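Local structure of Pts system, fructose-specific iiabc component (Borrelia burgdorferi, 5DLE) at residues K76-D79 / E80-E84. The protein is the cytoplasmic IIB domain of a fructose phosphotransferase transporter that probably phosphorylates fructose to fructose 1-phosphate during uptake. Numbering follows the deposited sequence.
Sequences KDID and EKRFE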
loop_
_atom_site.group_PDB
_atom_site.type_symbol
_atom_site.label_atom_id
_atom_site.label_comp_id
_atom_site.label_asym_id
_atom_site.label_seq_id
_atom_site.Cartn_x
_atom_site.Cartn_y
_atom_site.Cartn_z
ATOM N N LYS A 76 14.003 3.449 -7.220
ATOM C CA LYS A 76 15.335 3.216 -6.690
ATOM C C LYS A 76 16.184 2.778 -7.872
ATOM O O LYS A 76 15.654 2.389 -8.917
ATOM C CB LYS A 76 15.338 2.162 -5.574
ATOM C CG LYS A 76 14.925 0.763 -6.045
ATOM C CD LYS A 76 15.129 -0.266 -4.933
ATOM C CE LYS A 76 15.318 -1.671 -5.512
ATOM N NZ LYS A 76 15.467 -2.731 -4.464
ATOM N N ASP A 77 17.501 2.873 -7.716
ATOM C CA ASP A 77 18.394 2.407 -8.772
ATOM C C ASP A 77 18.395 0.889 -8.799
ATOM O O ASP A 77 18.396 0.239 -7.753
ATOM C CB ASP A 77 19.805 2.943 -8.547
ATOM C CG ASP A 77 19.909 4.441 -8.794
ATOM O OD1 ASP A 77 19.188 4.964 -9.671
ATOM O OD2 ASP A 77 20.728 5.100 -8.125
ATOM N N ILE A 78 18.342 0.311 -10.010
ATOM C CA ILE A 78 18.423 -1.134 -10.183
ATOM C C ILE A 78 19.553 -1.395 -11.176
ATOM O O ILE A 78 20.102 -0.462 -11.769
ATOM C CB ILE A 78 17.099 -1.757 -10.686
ATOM C CG1 ILE A 78 16.782 -1.234 -12.087
ATOM C CG2 ILE A 78 15.922 -1.429 -9.727
ATOM C CD1 ILE A 78 15.738 -2.052 -12.764
ATOM N N ASP A 79 19.913 -2.675 -11.352
ATOM C CA ASP A 79 20.944 -2.955 -12.354
ATOM C C ASP A 79 20.332 -2.841 -13.737
ATOM O O ASP A 79 19.334 -3.512 -14.040
ATOM C CB ASP A 79 21.617 -4.319 -12.218
ATOM C CG ASP A 79 22.617 -4.583 -13.403
ATOM O OD1 ASP A 79 22.363 -5.497 -14.246
ATOM O OD2 ASP A 79 23.631 -3.825 -13.524
ATOM N N GLU A 80 20.934 -1.979 -14.558
ATOM C CA GLU A 80 20.461 -1.725 -15.911
ATOM C C GLU A 80 21.408 -2.228 -16.997
ATOM O O GLU A 80 21.011 -2.241 -18.168
ATOM C CB GLU A 80 20.200 -0.218 -16.106
ATOM C CG GLU A 80 19.006 0.282 -15.295
ATOM C CD GLU A 80 18.717 1.784 -15.399
ATOM O OE1 GLU A 80 19.081 2.420 -16.404
ATOM O OE2 GLU A 80 18.114 2.326 -14.441
ATOM N N LYS A 81 22.642 -2.659 -16.670
ATOM C CA LYS A 81 23.554 -3.115 -17.727
ATOM C C LYS A 81 22.952 -4.261 -18.531
ATOM O O LYS A 81 23.154 -4.348 -19.755
ATOM C CB LYS A 81 24.904 -3.521 -17.123
ATOM C CG LYS A 81 25.971 -3.765 -18.191
ATOM C CD LYS A 81 27.379 -3.878 -17.598
ATOM C CE LYS A 81 28.448 -3.938 -18.699
ATOM N NZ LYS A 81 28.480 -2.702 -19.547
ATOM N N ARG A 82 22.173 -5.122 -17.868
ATOM C CA ARG A 82 21.494 -6.231 -18.531
ATOM C C ARG A 82 20.541 -5.802 -19.637
ATOM O O ARG A 82 20.130 -6.657 -20.423
ATOM C CB ARG A 82 20.718 -7.041 -17.495
ATOM C CG ARG A 82 19.745 -6.212 -16.644
ATOM C CD ARG A 82 19.047 -7.140 -15.670
ATOM N NE ARG A 82 18.362 -6.367 -14.658
ATOM C CZ ARG A 82 17.281 -6.773 -13.990
ATOM N NH1 ARG A 82 16.756 -7.961 -14.248
ATOM N NH2 ARG A 82 16.749 -5.979 -13.046
ATOM N N PHE A 83 20.158 -4.532 -19.713
ATOM C CA PHE A 83 19.239 -4.074 -20.747
ATOM C C PHE A 83 19.936 -3.338 -21.895
ATOM O O PHE A 83 19.256 -2.771 -22.760
ATOM C CB PHE A 83 18.170 -3.169 -20.125
ATOM C CG PHE A 83 17.459 -3.795 -18.956
ATOM C CD1 PHE A 83 16.770 -5.001 -19.103
ATOM C CD2 PHE A 83 17.488 -3.178 -17.731
ATOM C CE1 PHE A 83 16.087 -5.571 -18.036
ATOM C CE2 PHE A 83 16.842 -3.761 -16.633
ATOM C CZ PHE A 83 16.131 -4.964 -16.800
ATOM N N GLU A 84 21.262 -3.324 -21.919
ATOM C CA GLU A 84 21.966 -2.707 -23.044
ATOM C C GLU A 84 21.480 -3.266 -24.379
ATOM O O GLU A 84 21.269 -4.477 -24.530
ATOM C CB GLU A 84 23.470 -2.943 -22.926
ATOM C CG GLU A 84 24.094 -2.034 -21.894
ATOM C CD GLU A 84 25.602 -2.194 -21.844
ATOM O OE1 GLU A 84 26.150 -2.998 -22.640
ATOM O OE2 GLU A 84 26.225 -1.501 -21.011
HETATM O O HOH W 1 17.940 2.107 -12.002
#
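Asp-79 and Arg-82 make a local turn contact in the surface loop between strands 69-74 and 88-91 of the IIB domain. The loop runs across one face of the mixed sheet, and residues 81-83 form a short 3-10 turn. The main link is a hydrogen bond from Arg-82 NE to Asp-79 O, 3.1 Å long and nearly straight at 175°. The acceptor lies at the edge of the guanidinium, in its plane, while NE sits 34° out of the carbonyl plane. Arg-82 CG stands between its own backbone N and carbonyl carbon (chi1 54°), and the extended chain beyond it carries NE back to that oxygen. Asp-79 CG stands anti to its backbone N, which swings the carboxylate forward to the start of the 3-10 turn. Asp-79 OD2 receives a weak hydrogen bond from Lys-81 N at 3.5 Å, and OD1 lies beside Arg-82 CG.

Phe-83 sits against the same arginine. Arg-82 CG lies over the centre of the ring, 3.7 Å above its plane, and Phe-83 CZ lies above one guanidinium face, toward its rim. Ile-78 CD1 comes to the ring edge, 4.4 Å from Phe-83 CE2. Ile-78 and Phe-83 both rest on Val-17 and Leu-72 of the sheet. Water 1 accepts from Ile-78 N at 2.7 Å and donates to Glu-80 OE2 at 2.5 Å, bridging the two residues.

Arg-82 and Glu-80 find their strongest charged partners outside the turn. Arg-82 NH1 pairs with Glu-48, and Glu-80 OE2 with Lys-90. Arg-82 thus joins a backbone carbonyl of the loop to an acid of strand 44-50. Its NH2 has a further partner outside the turn, so all three nitrogens are engaged. The Asp-79 carboxylate, beyond salt-bridge range, may add slightly to the negative field there.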